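Local coordinates for protein 1,4-dihydroxy-6-naphtoate synthase (Archaeoglobus fulgidus, PDB 1ZBM) that probably catalyses the conversion of cyclic dehypoxanthine futalosine into 1,4-dihydroxy-6-naphthoate, a step in menaquinone biosynthesis, at residues T36-E41 and Q197-R202; L79-S84 and A203-I208; R13-P18 and A57-T62. All coordinates share one frame; numbering follows the deposited sequence.

Contact 1: residues T36-E41 and Q197-R202; sequences TWLEIE and QEEFLR
Glu199 packs its aliphatic stem against the indole of Trp37 and offers its carboxylate to Thr36, so one acidic side chain of helix 194-213 carries most of this contact. The stem makes the dense part. Its CG rests 3.1 Å above the plane of the Trp37 ring, displaced toward the rim, while CB comes within 3.6 Å of Trp37 CZ2. Leu38 adds a second apolar layer: its CD1 meets Glu199 CG at 3.8 Å and Phe200 CB at 3.9 Å, lying near the plane of the phenyl ring, at its edge. The carboxylate turns toward the looser margin, where Arg202 lies toward solvent, because CG stands anti to the backbone N (chi1 -176°) and the chain then bends at chi2 (55°). There Glu199 OE2 accepts from Thr36 OG1 over 3.2 Å on its anti side, whereas its syn lone pair receives Arg202 NH2 in a 2.6 Å salt bridge. Thr36 OG1 in turn accepts from Leu38 N at 3.0 Å, which closes an ST turn. Arg202 itself is largely in solvent, yet its NH2 also bonds to the carbonyl of Asp35. With an alanine here in place of Glu199, the guanidinium of Arg202 and the hydroxyl of Thr36 would probably lose their shared acceptor, and a gap would be likely to open against the indole. A single oxygen gripped by two donors thus ties the turn before strand 39-44 to the helix, and the arginine charge is likely to favour the ionised acid.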
loop_
_atom_site.group_PDB
_atom_site.type_symbol
_atom_site.label_atom_id
_atom_site.label_comp_id
_atom_site.label_asym_id
_atom_site.label_seq_id
_atom_site.Cartn_x
_atom_site.Cartn_y
_atom_site.Cartn_z
ATOM N N THR A 36 16.459 -6.131 18.786
ATOM C CA THR A 36 16.188 -4.729 19.087
ATOM C C THR A 36 15.813 -4.512 20.542
ATOM O O THR A 36 15.252 -5.403 21.170
ATOM C CB THR A 36 15.029 -4.188 18.231
ATOM O OG1 THR A 36 14.697 -2.864 18.666
ATOM C CG2 THR A 36 13.804 -5.077 18.381
ATOM N N TRP A 37 16.117 -3.328 21.070
ATOM C CA TRP A 37 15.766 -3.011 22.449
ATOM C C TRP A 37 14.348 -2.450 22.536
ATOM O O TRP A 37 13.868 -2.153 23.623
ATOM C CB TRP A 37 16.746 -2.011 23.060
ATOM C CG TRP A 37 17.002 -0.793 22.222
ATOM C CD1 TRP A 37 17.968 -0.644 21.266
ATOM C CD2 TRP A 37 16.279 0.446 22.258
ATOM N NE1 TRP A 37 17.895 0.610 20.708
ATOM C CE2 TRP A 37 16.875 1.299 21.302
ATOM C CE3 TRP A 37 15.200 0.919 23.013
ATOM C CZ2 TRP A 37 16.411 2.599 21.070
ATOM C CZ3 TRP A 37 14.740 2.211 22.782
ATOM C CH2 TRP A 37 15.352 3.039 21.822
ATOM N N LEU A 38 13.686 -2.315 21.389
ATOM C CA LEU A 38 12.321 -1.812 21.343
ATOM C C LEU A 38 11.330 -2.918 21.690
ATOM O O LEU A 38 11.462 -4.044 21.218
ATOM C CB LEU A 38 11.993 -1.281 19.945
ATOM C CG LEU A 38 12.561 0.065 19.503
ATOM C CD1 LEU A 38 12.259 0.278 18.022
ATOM C CD2 LEU A 38 11.949 1.188 20.333
ATOM N N GLU A 39 10.340 -2.595 22.517
ATOM C CA GLU A 39 9.300 -3.549 22.901
ATOM C C GLU A 39 8.122 -3.250 21.968
ATOM O O GLU A 39 7.270 -2.418 22.272
ATOM C CB GLU A 39 8.912 -3.320 24.363
ATOM C CG GLU A 39 8.017 -4.392 24.983
ATOM C CD GLU A 39 7.730 -4.114 26.460
ATOM O OE1 GLU A 39 8.700 -4.003 27.251
ATOM O OE2 GLU A 39 6.540 -4.016 26.834
ATOM N N ILE A 40 8.086 -3.939 20.833
ATOM C CA ILE A 40 7.062 -3.722 19.822
ATOM C C ILE A 40 5.782 -4.536 19.956
ATOM O O ILE A 40 5.809 -5.741 20.223
ATOM C CB ILE A 40 7.645 -3.983 18.414
ATOM C CG1 ILE A 40 8.896 -3.120 18.209
ATOM C CG2 ILE A 40 6.608 -3.701 17.351
ATOM C CD1 ILE A 40 9.767 -3.558 17.056
ATOM N N GLU A 41 4.655 -3.858 19.759
ATOM C CA GLU A 41 3.344 -4.499 19.798
ATOM C C GLU A 41 2.736 -4.302 18.411
ATOM O O GLU A 41 2.502 -3.176 17.982
ATOM C CB GLU A 41 2.441 -3.839 20.848
ATOM C CG GLU A 41 1.098 -4.561 21.053
ATOM C CD GLU A 41 -0.019 -3.632 21.516
ATOM O OE1 GLU A 41 0.259 -2.712 22.328
ATOM O OE2 GLU A 41 -1.183 -3.828 21.082
ATOM N N GLN A 197 13.436 6.659 16.554
ATOM C CA GLN A 197 13.350 6.773 15.102
ATOM C C GLN A 197 14.435 5.961 14.401
ATOM O O GLN A 197 14.146 5.166 13.501
ATOM C CB GLN A 197 13.472 8.229 14.658
ATOM C CG GLN A 197 12.309 9.120 15.026
ATOM C CD GLN A 197 12.574 10.576 14.645
ATOM O OE1 GLN A 197 12.907 10.872 13.497
ATOM N NE2 GLN A 197 12.427 11.488 15.607
ATOM N N GLU A 198 15.683 6.142 14.818
ATOM C CA GLU A 198 16.786 5.432 14.186
ATOM C C GLU A 198 16.731 3.938 14.445
ATOM O O GLU A 198 16.982 3.129 13.548
ATOM C CB GLU A 198 18.125 5.984 14.676
ATOM C CG GLU A 198 19.298 5.606 13.774
ATOM C CD GLU A 198 19.315 6.378 12.460
ATOM O OE1 GLU A 198 19.539 5.745 11.394
ATOM O OE2 GLU A 198 19.124 7.620 12.499
ATOM N N GLU A 199 16.390 3.568 15.674
ATOM C CA GLU A 199 16.321 2.158 16.040
ATOM C C GLU A 199 15.292 1.405 15.226
ATOM O O GLU A 199 15.576 0.335 14.688
ATOM C CB GLU A 199 15.997 2.013 17.528
ATOM C CG GLU A 199 15.997 0.578 18.023
ATOM C CD GLU A 199 17.306 -0.137 17.716
ATOM O OE1 GLU A 199 18.364 0.519 17.718
ATOM O OE2 GLU A 199 17.271 -1.358 17.486
ATOM N N PHE A 200 14.087 1.956 15.140
ATOM C CA PHE A 200 13.043 1.281 14.389
ATOM C C PHE A 200 13.381 1.200 12.911
ATOM O O PHE A 200 13.050 0.220 12.238
ATOM C CB PHE A 200 11.704 1.983 14.550
ATOM C CG PHE A 200 10.604 1.292 13.833
ATOM C CD1 PHE A 200 10.011 0.163 14.376
ATOM C CD2 PHE A 200 10.227 1.703 12.565
ATOM C CE1 PHE A 200 9.055 -0.543 13.660
ATOM C CE2 PHE A 200 9.274 1.001 11.845
ATOM C CZ PHE A 200 8.690 -0.125 12.390
ATOM N N LEU A 201 14.019 2.245 12.399
ATOM C CA LEU A 201 14.415 2.258 10.997
ATOM C C LEU A 201 15.372 1.102 10.754
ATOM O O LEU A 201 15.269 0.402 9.743
ATOM C CB LEU A 201 15.107 3.567 10.643
ATOM C CG LEU A 201 15.772 3.490 9.278
ATOM C CD1 LEU A 201 14.720 3.248 8.214
ATOM C CD2 LEU A 201 16.537 4.780 9.011
ATOM N N ARG A 202 16.299 0.908 11.694
ATOM C CA ARG A 202 17.288 -0.169 11.606
ATOM C C ARG A 202 16.612 -1.534 11.626
ATOM O O ARG A 202 16.934 -2.403 10.819
ATOM C CB ARG A 202 18.288 -0.084 12.771
ATOM C CG ARG A 202 19.416 -1.133 12.706
ATOM C CD ARG A 202 20.316 -1.091 13.946
ATOM N NE ARG A 202 19.607 -1.613 15.122
ATOM C CZ ARG A 202 19.335 -2.902 15.318
ATOM N NH1 ARG A 202 19.719 -3.808 14.427
ATOM N NH2 ARG A 202 18.658 -3.282 16.387
#

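Contact 2: residues L79-S84 and A203-I208; sequences LSAGAS and AMRESI
Ala81 lays its methyl group against helix 194-213, where it overlaps three side chains at once. Its CB lies 3.8 Å from Arg205 CG, 3.9 Å from Ile208 CD1 and 4.0 Å from Met204 CG, so a small residue is held among the roots of two longer chains and the end of a third. Met204, present as selenomethionine, sets CG anti to the backbone N (chi1 -169°) and so brings it to Ala81, then bends away toward Met25 and Asn186. Leu79 CD2 reaches the same CG more loosely, at 4.5 Å. Beyond the alanine, Ile208 CD1 covers the backbone of Gly82, 3.9 Å from its N. Gly82 answers to its own backbone turn: its phi is positive (115°), and there a side chain would jam against the preceding carbonyl oxygen.

Arg205 borders this apolar patch. Extended from CG to NE, it runs past Ala81 until NH2 stands 3.7 Å from Ser80 CB. Its polar end is held elsewhere: NE donates to the carbonyl of Tyr247, and NH2 makes a weak bond to Asn248. The small size of Ala81 lets helix and chain come close. Backbone polar groups of 79-84 find partners such as Asn186, Thr246 and Met249, so that between the two segments themselves the chemistry is that of apolar surfaces fitted by shape.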
loop_
_atom_site.group_PDB
_atom_site.type_symbol
_atom_site.label_atom_id
_atom_site.label_comp_id
_atom_site.label_asym_id
_atom_site.label_seq_id
_atom_site.Cartn_x
_atom_site.Cartn_y
_atom_site.Cartn_z
ATOM N N LEU A 79 8.848 7.285 6.749
ATOM C CA LEU A 79 10.015 6.505 7.171
ATOM C C LEU A 79 10.752 6.034 5.914
ATOM O O LEU A 79 10.129 5.617 4.944
ATOM C CB LEU A 79 9.556 5.319 8.011
ATOM C CG LEU A 79 10.640 4.645 8.830
ATOM C CD1 LEU A 79 11.101 5.555 9.979
ATOM C CD2 LEU A 79 10.060 3.338 9.388
ATOM N N SER A 80 12.075 6.087 5.919
ATOM C CA SER A 80 12.818 5.689 4.725
ATOM C C SER A 80 12.556 4.256 4.259
ATOM O O SER A 80 12.692 3.964 3.078
ATOM C CB SER A 80 14.312 5.898 4.951
ATOM O OG SER A 80 14.569 7.267 5.292
ATOM N N ALA A 81 12.150 3.380 5.175
ATOM C CA ALA A 81 11.883 1.986 4.847
ATOM C C ALA A 81 10.433 1.571 5.085
ATOM O O ALA A 81 9.785 2.028 6.033
ATOM C CB ALA A 81 12.807 1.085 5.659
ATOM N N GLY A 82 9.935 0.685 4.225
ATOM C CA GLY A 82 8.577 0.200 4.368
ATOM C C GLY A 82 7.642 0.581 3.244
ATOM O O GLY A 82 6.567 -0.002 3.118
ATOM N N ALA A 83 8.036 1.548 2.421
ATOM C CA ALA A 83 7.175 1.981 1.320
ATOM C C ALA A 83 6.965 0.904 0.259
ATOM O O ALA A 83 7.816 0.044 0.058
ATOM C CB ALA A 83 7.763 3.244 0.666
ATOM N N SER A 84 5.815 0.947 -0.402
ATOM C CA SER A 84 5.525 0.012 -1.473
ATOM C C SER A 84 5.439 0.898 -2.718
ATOM O O SER A 84 4.697 1.883 -2.743
ATOM C CB SER A 84 4.214 -0.753 -1.215
ATOM O OG SER A 84 3.086 0.103 -1.161
ATOM N N ALA A 203 15.669 -1.717 12.544
ATOM C CA ALA A 203 14.968 -2.983 12.661
ATOM C C ALA A 203 14.099 -3.230 11.444
ATOM O O ALA A 203 13.956 -4.367 10.991
ATOM C CB ALA A 203 14.116 -2.997 13.917
HETATM N N MSE A 204 13.515 -2.160 10.914
HETATM C CA MSE A 204 12.638 -2.273 9.752
HETATM C C MSE A 204 13.431 -2.733 8.538
HETATM O O MSE A 204 13.012 -3.645 7.823
HETATM C CB MSE A 204 11.965 -0.923 9.469
HETATM C CG MSE A 204 10.829 -0.988 8.458
HETATM SE SE MSE A 204 9.277 -2.029 9.026
HETATM C CE MSE A 204 9.417 -3.541 7.798
ATOM N N ARG A 205 14.580 -2.104 8.308
ATOM C CA ARG A 205 15.435 -2.463 7.173
ATOM C C ARG A 205 15.914 -3.900 7.265
ATOM O O ARG A 205 15.939 -4.629 6.270
ATOM C CB ARG A 205 16.643 -1.535 7.104
ATOM C CG ARG A 205 16.308 -0.184 6.536
ATOM C CD ARG A 205 17.518 0.716 6.491
ATOM N NE ARG A 205 17.239 1.890 5.666
ATOM C CZ ARG A 205 17.823 3.068 5.818
ATOM N NH1 ARG A 205 18.727 3.245 6.771
ATOM N NH2 ARG A 205 17.494 4.064 5.017
ATOM N N GLU A 206 16.287 -4.311 8.469
ATOM C CA GLU A 206 16.759 -5.662 8.653
ATOM C C GLU A 206 15.668 -6.663 8.330
ATOM O O GLU A 206 15.931 -7.703 7.722
ATOM C CB GLU A 206 17.228 -5.876 10.083
ATOM C CG GLU A 206 17.949 -7.195 10.265
ATOM C CD GLU A 206 18.453 -7.385 11.668
ATOM O OE1 GLU A 206 19.113 -6.455 12.193
ATOM O OE2 GLU A 206 18.199 -8.469 12.241
ATOM N N SER A 207 14.435 -6.360 8.724
ATOM C CA SER A 207 13.339 -7.289 8.469
ATOM C C SER A 207 13.073 -7.479 6.969
ATOM O O SER A 207 12.770 -8.588 6.511
ATOM C CB SER A 207 12.068 -6.811 9.182
ATOM O OG SER A 207 11.111 -7.860 9.249
ATOM N N ILE A 208 13.192 -6.385 6.219
ATOM C CA ILE A 208 12.989 -6.372 4.766
ATOM C C ILE A 208 14.101 -7.161 4.060
ATOM O O ILE A 208 13.839 -8.025 3.214
ATOM C CB ILE A 208 12.993 -4.915 4.237
ATOM C CG1 ILE A 208 11.855 -4.122 4.884
ATOM C CG2 ILE A 208 12.875 -4.904 2.715
ATOM C CD1 ILE A 208 11.990 -2.617 4.732
#

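Contact 3: residues R13-P18 and A57-T62; sequences RVAHTP and AEYEVT
The Tyr59 ring is packed on both faces and along one edge. Over one face sits the methyl of Ala15, in a CH-pi contact with CB 3.9 Å from the ring centroid; over the opposite face lies CG of Glu58, from the adjoining residue. At the edge, near the ring plane, comes NE of Arg13. The guanidinium of Arg13 in turn receives this edge on one of its own faces, with Tyr59 CD1 above its centre at a height of 3.6 Å and the two planes 71° apart. A bend at chi3 (-66°) turns the arginine head along the 57-62 segment. There NH1 makes a weak 2.9 Å bond to the carbonyl O of Glu58 and a long salt bridge of 3.8 Å to Glu58 OE2, with a water that donates to Glu58 OE2 and accepts only weakly from Arg13 NH1. The phenol oxygen of Tyr59 is held outside the pair, by Glu45 and Lys53.

The backbone of Arg13 is held next, first by a side chain: Glu60 OE1 accepts from Arg13 N at 2.8 Å, from above the carboxylate plane (49° out of it). Main chain then takes over. Val61 N donates to Arg13 O at 3.2 Å, and Ala15 N to Val61 O at 2.9 Å, a ladder of parallel bridges joining Val14 with Val61 and Ala15 with Thr62. The two valines face Phe200 of helix 194-213, whereas Ala15 and Thr62 face Leu50 of helix 47-53. With strand 39-44 flanking 11-16 in parallel on its remaining side, this is the open alpha/beta sheet, covered by helices on both faces, of the periplasmic-binding-protein-like fold to which the MqnA/MqnD family belongs.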
loop_
_atom_site.group_PDB
_atom_site.type_symbol
_atom_site.label_atom_id
_atom_site.label_comp_id
_atom_site.label_asym_id
_atom_site.label_seq_id
_atom_site.Cartn_x
_atom_site.Cartn_y
_atom_site.Cartn_z
ATOM N N ARG A 13 3.679 0.901 19.398
ATOM C CA ARG A 13 2.731 0.129 18.598
ATOM C C ARG A 13 3.050 0.300 17.123
ATOM O O ARG A 13 3.209 1.415 16.631
ATOM C CB ARG A 13 1.285 0.560 18.898
ATOM C CG ARG A 13 0.836 0.192 20.310
ATOM C CD ARG A 13 -0.661 0.388 20.503
ATOM N NE ARG A 13 -1.067 1.786 20.432
ATOM C CZ ARG A 13 -2.329 2.195 20.517
ATOM N NH1 ARG A 13 -2.625 3.489 20.443
ATOM N NH2 ARG A 13 -3.299 1.305 20.671
ATOM N N VAL A 14 3.173 -0.826 16.431
ATOM C CA VAL A 14 3.487 -0.839 15.011
ATOM C C VAL A 14 2.329 -1.505 14.285
ATOM O O VAL A 14 2.063 -2.698 14.459
ATOM C CB VAL A 14 4.813 -1.606 14.749
ATOM C CG1 VAL A 14 5.167 -1.582 13.264
ATOM C CG2 VAL A 14 5.931 -0.967 15.564
ATOM N N ALA A 15 1.630 -0.706 13.491
ATOM C CA ALA A 15 0.478 -1.177 12.754
ATOM C C ALA A 15 0.749 -1.342 11.276
ATOM O O ALA A 15 1.369 -0.493 10.628
ATOM C CB ALA A 15 -0.697 -0.214 12.954
ATOM N N HIS A 16 0.275 -2.462 10.758
ATOM C CA HIS A 16 0.404 -2.768 9.358
ATOM C C HIS A 16 -0.799 -3.591 8.909
ATOM O O HIS A 16 -1.737 -3.806 9.689
ATOM C CB HIS A 16 1.742 -3.459 9.045
ATOM C CG HIS A 16 2.200 -4.436 10.080
ATOM N ND1 HIS A 16 2.283 -5.791 9.832
ATOM C CD2 HIS A 16 2.676 -4.252 11.330
ATOM C CE1 HIS A 16 2.796 -6.393 10.888
ATOM N NE2 HIS A 16 3.044 -5.485 11.812
ATOM N N THR A 17 -0.766 -4.051 7.666
ATOM C CA THR A 17 -1.898 -4.745 7.067
ATOM C C THR A 17 -1.912 -6.256 6.895
ATOM O O THR A 17 -0.870 -6.893 6.780
ATOM C CB THR A 17 -2.178 -4.135 5.691
ATOM O OG1 THR A 17 -1.046 -4.353 4.830
ATOM C CG2 THR A 17 -2.425 -2.647 5.827
ATOM N N PRO A 18 -3.122 -6.846 6.860
ATOM C CA PRO A 18 -3.307 -8.292 6.695
ATOM C C PRO A 18 -3.114 -8.657 5.226
ATOM O O PRO A 18 -4.035 -9.139 4.575
ATOM C CB PRO A 18 -4.754 -8.526 7.145
ATOM C CG PRO A 18 -5.182 -7.213 7.794
ATOM C CD PRO A 18 -4.424 -6.179 7.036
ATOM N N ALA A 57 -3.475 10.141 15.159
ATOM C CA ALA A 57 -2.102 9.838 15.586
ATOM C C ALA A 57 -2.149 8.721 16.620
ATOM O O ALA A 57 -1.514 8.795 17.674
ATOM C CB ALA A 57 -1.441 11.077 16.179
ATOM N N GLU A 58 -2.913 7.683 16.290
ATOM C CA GLU A 58 -3.111 6.537 17.161
ATOM C C GLU A 58 -1.854 5.728 17.450
ATOM O O GLU A 58 -1.537 5.461 18.605
ATOM C CB GLU A 58 -4.168 5.619 16.554
ATOM C CG GLU A 58 -4.605 4.495 17.476
ATOM C CD GLU A 58 -5.906 4.800 18.193
ATOM O OE1 GLU A 58 -6.984 4.604 17.578
ATOM O OE2 GLU A 58 -5.856 5.255 19.365
ATOM N N TYR A 59 -1.138 5.326 16.408
ATOM C CA TYR A 59 0.056 4.516 16.613
ATOM C C TYR A 59 1.362 5.278 16.415
ATOM O O TYR A 59 1.396 6.324 15.765
ATOM C CB TYR A 59 0.020 3.304 15.678
ATOM C CG TYR A 59 -1.306 2.584 15.678
ATOM C CD1 TYR A 59 -1.768 1.919 16.815
ATOM C CD2 TYR A 59 -2.108 2.573 14.543
ATOM C CE1 TYR A 59 -3.001 1.263 16.813
ATOM C CE2 TYR A 59 -3.333 1.925 14.531
ATOM C CZ TYR A 59 -3.778 1.274 15.660
ATOM O OH TYR A 59 -5.000 0.637 15.633
ATOM N N GLU A 60 2.432 4.748 16.997
ATOM C CA GLU A 60 3.748 5.353 16.860
ATOM C C GLU A 60 4.236 5.158 15.433
ATOM O O GLU A 60 4.823 6.060 14.844
ATOM C CB GLU A 60 4.752 4.704 17.814
ATOM C CG GLU A 60 4.696 5.206 19.236
ATOM C CD GLU A 60 3.635 4.532 20.083
ATOM O OE1 GLU A 60 2.995 3.559 19.615
ATOM O OE2 GLU A 60 3.454 4.979 21.236
ATOM N N VAL A 61 4.003 3.969 14.887
ATOM C CA VAL A 61 4.412 3.649 13.517
ATOM C C VAL A 61 3.261 2.929 12.815
ATOM O O VAL A 61 2.771 1.911 13.301
ATOM C CB VAL A 61 5.642 2.704 13.483
ATOM C CG1 VAL A 61 6.027 2.420 12.034
ATOM C CG2 VAL A 61 6.819 3.321 14.229
ATOM N N THR A 62 2.834 3.444 11.671
ATOM C CA THR A 62 1.742 2.813 10.948
ATOM C C THR A 62 1.913 2.848 9.439
ATOM O O THR A 62 2.449 3.812 8.901
ATOM C CB THR A 62 0.388 3.488 11.281
ATOM O OG1 THR A 62 -0.652 2.896 10.491
ATOM C CG2 THR A 62 0.441 4.972 10.975
HETATM O O HOH W 1 -5.174 4.409 22.454
#

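All three contacts belong to one lobe and one mixed sheet, ordered 39-44, 11-16, 61-65, 181-189, 76-86. Contacts 1 and 2, with centres about 11 Å apart, use successive turns of helix 194-213, which lies on one face of the sheet, meeting the loop that leads into one outermost strand and residues on the other. Contact 3 joins two inner strands, its centre about 13 Å from that of contact 1 and 14 Å from that of contact 2. Phe200 touches both Leu79 and Val61. Along the chain contact 3 closes before contact 2 opens, while contact 1 crosses both. After the second sheet, the chain returns with strand 181-189, and contacts 1 and 2 then lay the following helix over the first.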